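Local coordinates for lumazine protein (Photobacterium kishitanii, PDB 3A35) that binds riboflavin and, as a lumazine protein, very probably serves as an antenna that shifts the light of bacterial luciferase to shorter wavelength, at residues M42-C47 / V81-R86; G139-S144 / D177-T182; D20-G25 / T71-E76. All coordinates share one frame; numbering follows the deposited sequence.

Contact 1: M42-C47 / V81-R86. With RBF (riboflavin), chain C.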
loop_
_atom_site.group_PDB
_atom_site.type_symbol
_atom_site.label_atom_id
_atom_site.label_comp_id
_atom_site.label_asym_id
_atom_site.label_seq_id
_atom_site.Cartn_x
_atom_site.Cartn_y
_atom_site.Cartn_z
ATOM N N MET A 42 9.830 -6.158 -3.107
ATOM C CA MET A 42 9.551 -5.065 -2.159
ATOM C C MET A 42 8.105 -4.773 -2.188
ATOM O O MET A 42 7.311 -5.344 -3.062
ATOM C CB MET A 42 10.347 -3.791 -2.500
ATOM C CG MET A 42 9.962 -3.257 -3.936
ATOM S SD MET A 42 10.822 -1.711 -4.336
ATOM C CE MET A 42 10.089 -0.585 -3.155
ATOM N N LEU A 43 7.651 -3.972 -1.234
ATOM C CA LEU A 43 6.213 -3.574 -1.223
ATOM C C LEU A 43 5.935 -2.283 -1.962
ATOM O O LEU A 43 6.547 -1.251 -1.719
ATOM C CB LEU A 43 5.703 -3.401 0.214
ATOM C CG LEU A 43 5.902 -4.641 1.086
ATOM C CD1 LEU A 43 5.137 -4.355 2.417
ATOM C CD2 LEU A 43 5.346 -5.931 0.471
ATOM N N VAL A 44 4.952 -2.394 -2.859
ATOM C CA VAL A 44 4.467 -1.208 -3.567
ATOM C C VAL A 44 2.971 -1.113 -3.232
ATOM O O VAL A 44 2.188 -2.057 -3.465
ATOM C CB VAL A 44 4.609 -1.417 -5.099
ATOM C CG1 VAL A 44 4.023 -0.103 -5.783
ATOM C CG2 VAL A 44 6.047 -1.588 -5.454
ATOM N N ASN A 45 2.605 -0.021 -2.538
ATOM C CA ASN A 45 1.273 -0.010 -1.968
ATOM C C ASN A 45 0.910 -1.243 -1.203
ATOM O O ASN A 45 -0.244 -1.749 -1.151
ATOM C CB ASN A 45 0.153 0.245 -2.958
ATOM C CG ASN A 45 0.068 1.693 -3.442
ATOM O OD1 ASN A 45 0.513 2.615 -2.776
ATOM N ND2 ASN A 45 -0.604 1.900 -4.583
ATOM N N GLY A 46 1.901 -1.737 -0.410
ATOM C CA GLY A 46 1.667 -2.901 0.474
ATOM C C GLY A 46 1.676 -4.203 -0.249
ATOM O O GLY A 46 1.589 -5.289 0.434
ATOM N N CYS A 47 1.879 -4.242 -1.581
ATOM C CA CYS A 47 1.850 -5.521 -2.303
ATOM C C CYS A 47 3.291 -5.941 -2.652
ATOM O O CYS A 47 4.029 -5.178 -3.237
ATOM C CB CYS A 47 1.126 -5.263 -3.602
ATOM S SG CYS A 47 0.860 -6.758 -4.628
ATOM N N VAL A 81 2.553 6.062 -5.221
ATOM C CA VAL A 81 2.502 4.713 -4.610
ATOM C C VAL A 81 3.438 4.680 -3.399
ATOM O O VAL A 81 4.498 5.290 -3.398
ATOM C CB VAL A 81 2.848 3.595 -5.582
ATOM C CG1 VAL A 81 1.836 3.694 -6.821
ATOM C CG2 VAL A 81 4.272 3.711 -6.030
ATOM N N ASN A 82 3.079 3.931 -2.366
ATOM C CA ASN A 82 3.982 3.765 -1.197
ATOM C C ASN A 82 5.027 2.755 -1.515
ATOM O O ASN A 82 4.711 1.696 -2.072
ATOM C CB ASN A 82 3.121 3.306 -0.039
ATOM C CG ASN A 82 2.119 4.374 0.408
ATOM O OD1 ASN A 82 2.392 5.586 0.185
ATOM N ND2 ASN A 82 1.069 3.964 1.069
ATOM N N LEU A 83 6.253 2.979 -1.054
ATOM C CA LEU A 83 7.389 2.034 -1.254
ATOM C C LEU A 83 7.979 1.577 0.070
ATOM O O LEU A 83 8.214 2.435 0.951
ATOM C CB LEU A 83 8.513 2.742 -2.054
ATOM C CG LEU A 83 8.043 3.305 -3.418
ATOM C CD1 LEU A 83 9.168 4.120 -4.068
ATOM C CD2 LEU A 83 7.530 2.147 -4.362
ATOM N N GLU A 84 8.288 0.290 0.185
ATOM C CA GLU A 84 9.026 -0.200 1.379
ATOM C C GLU A 84 9.924 -1.363 0.933
ATOM O O GLU A 84 9.472 -2.367 0.353
ATOM C CB GLU A 84 8.122 -0.692 2.443
ATOM C CG GLU A 84 8.897 -1.111 3.730
ATOM C CD GLU A 84 8.052 -1.696 4.794
ATOM O OE1 GLU A 84 6.826 -1.821 4.758
ATOM O OE2 GLU A 84 8.758 -2.237 5.744
ATOM N N VAL A 85 11.230 -1.177 1.165
ATOM C CA VAL A 85 12.233 -2.256 0.916
ATOM C C VAL A 85 12.388 -3.044 2.201
ATOM O O VAL A 85 12.220 -2.530 3.281
ATOM C CB VAL A 85 13.520 -1.587 0.480
ATOM C CG1 VAL A 85 14.659 -2.668 0.262
ATOM C CG2 VAL A 85 13.290 -0.818 -0.788
ATOM N N ARG A 86 12.603 -4.311 2.092
ATOM C CA ARG A 86 12.719 -5.170 3.281
ATOM C C ARG A 86 13.825 -4.699 4.226
ATOM O O ARG A 86 14.834 -4.171 3.736
ATOM C CB ARG A 86 12.926 -6.640 2.971
ATOM C CG ARG A 86 14.148 -7.026 2.359
ATOM C CD ARG A 86 14.135 -8.588 2.301
ATOM N NE ARG A 86 13.298 -8.819 1.113
ATOM C CZ ARG A 86 12.086 -9.356 1.146
ATOM N NH1 ARG A 86 11.533 -9.688 2.304
ATOM N NH2 ARG A 86 11.406 -9.470 0.037
HETATM N N1 RBF C . 2.526 -10.419 -7.981
HETATM C C2 RBF C . 2.637 -9.750 -9.148
HETATM O O2 RBF C . 1.606 -9.418 -9.811
HETATM N N3 RBF C . 3.854 -9.322 -9.667
HETATM C C4 RBF C . 5.064 -9.574 -8.976
HETATM O O4 RBF C . 6.118 -9.168 -9.482
HETATM C C4A RBF C . 4.917 -10.343 -7.807
HETATM N N5 RBF C . 6.140 -10.722 -7.130
HETATM C C5A RBF C . 5.994 -11.466 -5.960
HETATM C C6 RBF C . 7.179 -11.935 -5.385
HETATM C C7 RBF C . 7.004 -12.722 -4.212
HETATM C C7M RBF C . 8.328 -13.283 -3.616
HETATM C C8 RBF C . 5.796 -12.994 -3.647
HETATM C C8M RBF C . 5.734 -13.766 -2.397
HETATM C C9 RBF C . 4.589 -12.486 -4.245
HETATM C C9A RBF C . 4.703 -11.798 -5.457
HETATM N N10 RBF C . 3.521 -11.366 -6.149
HETATM C C10 RBF C . 3.685 -10.711 -7.342
HETATM C "C1'" RBF C . 2.228 -11.742 -5.750
HETATM C "C2'" RBF C . 1.407 -10.666 -5.069
HETATM O "O2'" RBF C . 2.157 -10.148 -3.919
HETATM C "C3'" RBF C . 0.155 -11.181 -4.588
HETATM O "O3'" RBF C . -0.524 -11.732 -5.840
HETATM C "C4'" RBF C . -0.833 -10.100 -4.118
HETATM O "O4'" RBF C . -0.381 -9.574 -2.850
HETATM C "C5'" RBF C . -2.251 -10.649 -3.915
HETATM O "O5'" RBF C . -3.194 -9.623 -3.598
HETATM O O HOH W 1 4.271 -0.236 0.327
#
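Residues 42-44 and 81-84 run side by side as antiparallel strands, their axes 4.9 Å apart at closest approach and their directions 166° from one another. L43 and E84 form the hydrogen-bonded pair, with L43 N to E84 O at 2.9 Å and E84 N to L43 O at 3.0 Å; V44 and L83 make the following non-hydrogen-bonded pair. From V44 to C47 the chain folds into a type I' turn, and there N45 extends the pairing with two bonds to N82. N45 N donates to N82 O at 2.8 Å, on a lone pair, while N45 OD1 accepts from N82 N at 2.9 Å, the donor standing 42° out of the side-chain carbonyl plane. A water accepts from G46 N and gives N82 O a weak bond. Among the side chains, M42 has CG between its backbone N and carbonyl carbon (chi1 61°) and bends at its sulfur, laying CE 3.8 Å from L83 CB and beside V85. On the same side V44 CG1 meets V81 CG2 at 3.8 Å. The L43 and E84 side chains lie alongside each other on the other face, and the E84 carboxylate is held by K3 N. C47, the last residue of the turn, lines the riboflavin pocket. F61 of strand 58-63 packs on M42 and V44, and helix 30-34 places I32 against L83 and V85, while N82 OD1 takes a bond from N168 N.

Contact 2: G139-S144 / D177-T182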
loop_
_atom_site.group_PDB
_atom_site.type_symbol
_atom_site.label_atom_id
_atom_site.label_comp_id
_atom_site.label_asym_id
_atom_site.label_seq_id
_atom_site.Cartn_x
_atom_site.Cartn_y
_atom_site.Cartn_z
ATOM N N GLY A 139 -3.023 -3.500 7.427
ATOM C CA GLY A 139 -2.230 -2.765 6.374
ATOM C C GLY A 139 -3.177 -2.131 5.340
ATOM O O GLY A 139 -3.984 -2.811 4.746
ATOM N N ILE A 140 -2.960 -0.839 5.138
ATOM C CA ILE A 140 -3.735 -0.078 4.110
ATOM C C ILE A 140 -2.624 0.534 3.218
ATOM O O ILE A 140 -1.817 1.363 3.667
ATOM C CB ILE A 140 -4.562 1.078 4.712
ATOM C CG1 ILE A 140 -5.617 0.482 5.695
ATOM C CG2 ILE A 140 -5.161 1.864 3.556
ATOM C CD1 ILE A 140 -6.574 -0.427 5.057
ATOM N N ASN A 141 -2.601 0.093 1.942
ATOM C CA ASN A 141 -1.523 0.515 1.069
ATOM C C ASN A 141 -0.099 0.412 1.626
ATOM O O ASN A 141 0.771 1.226 1.299
ATOM C CB ASN A 141 -1.750 1.935 0.518
ATOM C CG ASN A 141 -2.895 2.127 -0.428
ATOM O OD1 ASN A 141 -3.171 3.401 -0.710
ATOM N ND2 ASN A 141 -3.430 1.144 -0.991
ATOM N N GLY A 142 0.066 -0.630 2.465
ATOM C CA GLY A 142 1.406 -0.830 2.988
ATOM C C GLY A 142 1.693 -0.090 4.275
ATOM O O GLY A 142 2.822 -0.201 4.813
ATOM N N VAL A 143 0.746 0.705 4.797
ATOM C CA VAL A 143 0.927 1.332 6.137
ATOM C C VAL A 143 0.206 0.440 7.144
ATOM O O VAL A 143 -0.969 0.148 7.067
ATOM C CB VAL A 143 0.231 2.666 6.084
ATOM C CG1 VAL A 143 0.304 3.346 7.504
ATOM C CG2 VAL A 143 0.883 3.613 5.042
ATOM N N SER A 144 1.056 -0.082 8.038
ATOM C CA SER A 144 0.517 -0.916 9.145
ATOM C C SER A 144 0.124 -0.056 10.419
ATOM O O SER A 144 0.936 0.795 10.838
ATOM C CB SER A 144 1.515 -2.000 9.511
ATOM O OG SER A 144 0.914 -2.787 10.591
ATOM N N ASP A 177 -9.988 3.722 -3.817
ATOM C CA ASP A 177 -9.666 2.315 -3.586
ATOM C C ASP A 177 -8.299 2.166 -2.982
ATOM O O ASP A 177 -7.363 2.896 -3.249
ATOM C CB ASP A 177 -9.754 1.483 -4.832
ATOM C CG ASP A 177 -11.213 1.257 -5.321
ATOM O OD1 ASP A 177 -12.201 1.518 -4.621
ATOM O OD2 ASP A 177 -11.335 0.794 -6.459
ATOM N N VAL A 178 -8.205 1.168 -2.069
ATOM C CA VAL A 178 -6.935 0.866 -1.305
ATOM C C VAL A 178 -6.726 -0.629 -1.264
ATOM O O VAL A 178 -7.650 -1.422 -1.312
ATOM C CB VAL A 178 -7.017 1.440 0.107
ATOM C CG1 VAL A 178 -7.161 2.917 0.159
ATOM C CG2 VAL A 178 -8.139 0.777 0.932
ATOM N N ASN A 179 -5.440 -0.989 -1.150
ATOM C CA ASN A 179 -5.040 -2.412 -0.916
ATOM C C ASN A 179 -5.085 -2.695 0.562
ATOM O O ASN A 179 -4.441 -1.994 1.360
ATOM C CB ASN A 179 -3.584 -2.633 -1.359
ATOM C CG ASN A 179 -3.403 -2.495 -2.876
ATOM O OD1 ASN A 179 -4.365 -2.729 -3.670
ATOM N ND2 ASN A 179 -2.187 -2.253 -3.323
ATOM N N VAL A 180 -5.832 -3.755 0.928
ATOM C CA VAL A 180 -5.888 -4.143 2.399
ATOM C C VAL A 180 -5.166 -5.436 2.624
ATOM O O VAL A 180 -5.328 -6.433 1.837
ATOM C CB VAL A 180 -7.409 -4.277 2.765
ATOM C CG1 VAL A 180 -7.531 -4.783 4.251
ATOM C CG2 VAL A 180 -8.200 -3.042 2.467
ATOM N N GLU A 181 -4.332 -5.411 3.676
ATOM C CA GLU A 181 -3.670 -6.650 4.143
ATOM C C GLU A 181 -4.203 -6.839 5.565
ATOM O O GLU A 181 -3.972 -6.045 6.467
ATOM C CB GLU A 181 -2.142 -6.642 4.155
ATOM C CG GLU A 181 -1.624 -7.994 4.665
ATOM C CD GLU A 181 -0.236 -8.173 4.542
ATOM O OE1 GLU A 181 0.546 -7.460 3.930
ATOM O OE2 GLU A 181 0.227 -9.155 5.220
ATOM N N THR A 182 -4.978 -7.916 5.759
ATOM C CA THR A 182 -5.406 -8.272 7.116
ATOM C C THR A 182 -4.327 -9.180 7.740
ATOM O O THR A 182 -3.649 -9.975 7.067
ATOM C CB THR A 182 -6.749 -8.990 7.104
ATOM O OG1 THR A 182 -6.593 -10.170 6.316
ATOM C CG2 THR A 182 -7.821 -8.063 6.465
#
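The flat carboxamide of N141 comes up beside the backbone of V178 and N179 and crosses the V178 side chain at about a right angle. Its CG stands beside its own backbone N (chi1 -67°), which swings the amide toward the neighbouring strand. Between the backbones, N141 N donates to N179 O at 2.8 Å in the carbonyl plane, and G139 N to E181 O at 2.9 Å, again in plane. In the return bond, E181 N to G139 O at 2.8 Å, the donor is tilted 20° from the plane. This is antiparallel pairing in the second lumazine-binding repeat, G139 with E181 hydrogen-bonded and I140 with V180 not, ending in a type I' turn from I140 to V143. G139 leaves the side facing E181 CB without a side chain, and the two backbones stay close. On the opposite face I140 splits its contacts between two valines: I140 CG2 lies 3.9 Å from V178 CB, and the I140 and V180 side chains lie alongside each other, I140 CD1 4.0 Å from V180 CG2. The E181 carboxylate leads away to T99 OG1 and G100 N.

Contact 3: D20-G25 / T71-E76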
loop_
_atom_site.group_PDB
_atom_site.type_symbol
_atom_site.label_atom_id
_atom_site.label_comp_id
_atom_site.label_asym_id
_atom_site.label_seq_id
_atom_site.Cartn_x
_atom_site.Cartn_y
_atom_site.Cartn_z
ATOM N N ASP A 20 -4.430 -9.093 -19.069
ATOM C CA ASP A 20 -4.388 -9.719 -17.743
ATOM C C ASP A 20 -3.032 -9.435 -17.068
ATOM O O ASP A 20 -2.654 -10.044 -16.050
ATOM C CB ASP A 20 -4.775 -11.216 -17.789
ATOM C CG ASP A 20 -3.858 -12.011 -18.674
ATOM O OD1 ASP A 20 -2.970 -11.360 -19.341
ATOM O OD2 ASP A 20 -3.999 -13.269 -18.702
ATOM N N THR A 21 -2.280 -8.473 -17.579
ATOM C CA THR A 21 -1.044 -8.098 -16.868
ATOM C C THR A 21 -0.920 -6.622 -17.195
ATOM O O THR A 21 -1.502 -6.091 -18.227
ATOM C CB THR A 21 0.177 -8.920 -17.287
ATOM O OG1 THR A 21 1.440 -8.625 -16.636
ATOM C CG2 THR A 21 0.431 -8.905 -18.731
ATOM N N GLN A 22 -0.135 -5.939 -16.362
ATOM C CA GLN A 22 0.289 -4.579 -16.702
ATOM C C GLN A 22 1.704 -4.405 -16.301
ATOM O O GLN A 22 2.130 -4.913 -15.235
ATOM C CB GLN A 22 -0.531 -3.539 -15.975
ATOM C CG GLN A 22 -1.975 -3.511 -16.423
ATOM C CD GLN A 22 -2.832 -2.499 -15.744
ATOM O OE1 GLN A 22 -2.383 -1.762 -14.860
ATOM N NE2 GLN A 22 -4.064 -2.300 -16.229
ATOM N N ARG A 23 2.468 -3.579 -16.993
ATOM C CA ARG A 23 3.809 -3.209 -16.543
ATOM C C ARG A 23 3.798 -1.761 -16.162
ATOM O O ARG A 23 3.415 -0.890 -16.976
ATOM C CB ARG A 23 4.896 -3.525 -17.618
ATOM C CG ARG A 23 6.251 -2.971 -17.233
ATOM C CD ARG A 23 7.380 -3.487 -18.100
ATOM N NE ARG A 23 7.476 -4.949 -17.985
ATOM C CZ ARG A 23 8.348 -5.652 -18.732
ATOM N NH1 ARG A 23 9.081 -5.027 -19.648
ATOM N NH2 ARG A 23 8.317 -6.970 -18.646
ATOM N N HIS A 24 4.169 -1.488 -14.900
ATOM C CA HIS A 24 4.202 -0.159 -14.415
ATOM C C HIS A 24 5.664 0.282 -14.209
ATOM O O HIS A 24 6.474 -0.457 -13.541
ATOM C CB HIS A 24 3.531 -0.048 -13.051
ATOM C CG HIS A 24 2.056 -0.186 -13.109
ATOM N ND1 HIS A 24 1.204 0.433 -12.249
ATOM C CD2 HIS A 24 1.261 -0.848 -14.004
ATOM C CE1 HIS A 24 -0.056 0.139 -12.540
ATOM N NE2 HIS A 24 -0.062 -0.681 -13.606
ATOM N N GLY A 25 6.040 1.469 -14.765
ATOM C CA GLY A 25 7.316 2.065 -14.525
ATOM C C GLY A 25 7.123 3.164 -13.496
ATOM O O GLY A 25 6.296 4.081 -13.791
ATOM N N THR A 71 -5.233 -2.599 -6.389
ATOM C CA THR A 71 -5.661 -1.406 -7.140
ATOM C C THR A 71 -4.909 -1.166 -8.400
ATOM O O THR A 71 -5.249 -0.183 -9.154
ATOM C CB THR A 71 -5.645 -0.207 -6.177
ATOM O OG1 THR A 71 -4.292 -0.059 -5.795
ATOM C CG2 THR A 71 -6.529 -0.447 -5.000
ATOM N N PHE A 72 -3.793 -1.893 -8.646
ATOM C CA PHE A 72 -2.920 -1.489 -9.760
ATOM C C PHE A 72 -3.629 -1.323 -11.137
ATOM O O PHE A 72 -3.326 -0.340 -11.831
ATOM C CB PHE A 72 -1.817 -2.491 -9.928
ATOM C CG PHE A 72 -0.812 -2.449 -8.802
ATOM C CD1 PHE A 72 0.089 -1.408 -8.733
ATOM C CD2 PHE A 72 -0.818 -3.399 -7.806
ATOM C CE1 PHE A 72 1.040 -1.400 -7.672
ATOM C CE2 PHE A 72 0.114 -3.375 -6.755
ATOM C CZ PHE A 72 1.014 -2.366 -6.668
ATOM N N ARG A 73 -4.642 -2.138 -11.357
ATOM C CA ARG A 73 -5.274 -2.223 -12.690
ATOM C C ARG A 73 -5.812 -0.879 -13.002
ATOM O O ARG A 73 -5.765 -0.486 -14.240
ATOM C CB ARG A 73 -6.330 -3.336 -12.614
ATOM C CG ARG A 73 -7.180 -3.556 -13.938
ATOM C CD ARG A 73 -8.040 -4.778 -13.854
ATOM N NE ARG A 73 -8.662 -5.024 -12.530
ATOM C CZ ARG A 73 -8.952 -6.240 -12.063
ATOM N NH1 ARG A 73 -8.667 -7.278 -12.831
ATOM N NH2 ARG A 73 -9.544 -6.416 -10.892
ATOM N N GLU A 74 -6.292 -0.155 -11.979
ATOM C CA GLU A 74 -6.973 1.157 -12.214
ATOM C C GLU A 74 -6.149 2.313 -11.893
ATOM O O GLU A 74 -6.645 3.422 -11.952
ATOM C CB GLU A 74 -8.186 1.282 -11.334
ATOM C CG GLU A 74 -9.487 1.412 -11.993
ATOM C CD GLU A 74 -10.088 0.103 -12.063
ATOM O OE1 GLU A 74 -9.488 -0.677 -12.848
ATOM O OE2 GLU A 74 -11.137 -0.134 -11.363
ATOM N N LEU A 75 -4.893 2.151 -11.538
ATOM C CA LEU A 75 -4.108 3.339 -11.305
ATOM C C LEU A 75 -3.730 4.007 -12.660
ATOM O O LEU A 75 -3.817 3.433 -13.736
ATOM C CB LEU A 75 -2.816 2.981 -10.484
ATOM C CG LEU A 75 -3.041 2.352 -9.085
ATOM C CD1 LEU A 75 -1.644 2.075 -8.517
ATOM C CD2 LEU A 75 -3.801 3.259 -8.283
ATOM N N GLU A 76 -3.267 5.249 -12.508
ATOM C CA GLU A 76 -2.988 6.143 -13.626
ATOM C C GLU A 76 -1.623 6.718 -13.525
ATOM O O GLU A 76 -1.055 6.958 -12.437
ATOM C CB GLU A 76 -4.004 7.328 -13.560
ATOM C CG GLU A 76 -5.487 6.836 -13.697
ATOM C CD GLU A 76 -5.863 6.326 -15.087
ATOM O OE1 GLU A 76 -7.033 5.852 -15.144
ATOM O OE2 GLU A 76 -5.069 6.359 -16.088
HETATM O O HOH W 2 -3.298 0.987 -14.877
#
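Q22 OE1, whose amide lies against the backbone of F72 and R73, is approached by H24 NE2 and a water. H24 NE2 reaches Q22 OE1 at 2.9 Å with an N-H...O angle of 177°, lying in the plane of both the amide and the imidazole. The water lies 2.9 Å from Q22 OE1 and 2.7 Å from L75 O and can donate to each, though more acceptors surround it than its protons can serve. The other end of the same amide crosses to the second segment: Q22 NE2 donates to R73 O at 3.2 Å, on a lone pair. With both ends occupied, the flat group is fixed in rotation. While H24 NE2 is directed at Q22 OE1, the neighbouring CE1 lies at the F72 carbonyl, 3.4 Å from F72 O, which is in the ring plane; the buried ND1 has no partner in the model. The F72 ring meets H24 as an offset edge-to-face pair, its edge toward the imidazole face, with planes at 81° and centroids 5.8 Å apart. L75 N bonds back to F72 O and E74 N to T71 O, as expected of a short 3-10 turn. F72 also touches I63, L49 and C47, the last a riboflavin-binding residue. The arrangement sets a 3-10 turn from the loop between strands 58-63 and 80-84 against strand 22-27, within the six-stranded antiparallel barrel of the first lumazine-binding domain.

How the contacts relate
Contacts 1 and 2 are corresponding turns of the two lumazine-binding repeats, their centres about 10 Å apart, and they meet almost reciprocally: N82 ND2 probably bonds N141 O (2.8 Å), and N179 ND2 probably bonds N45 O (3.0 Å). Each paired strand thus offers its asparagine to the other repeat's turn. Contact 3 belongs to the same barrel as contact 1, with centres about 15 Å apart, and F72 CZ packs 3.4 Å from V44 O. It also reaches the second repeat, where T71 N probably bonds N179 OD1 (2.9 Å). Riboflavin sits beside this junction: C47 touches it, whereas the side chains of F72 and N179 lie about 7 Å from it.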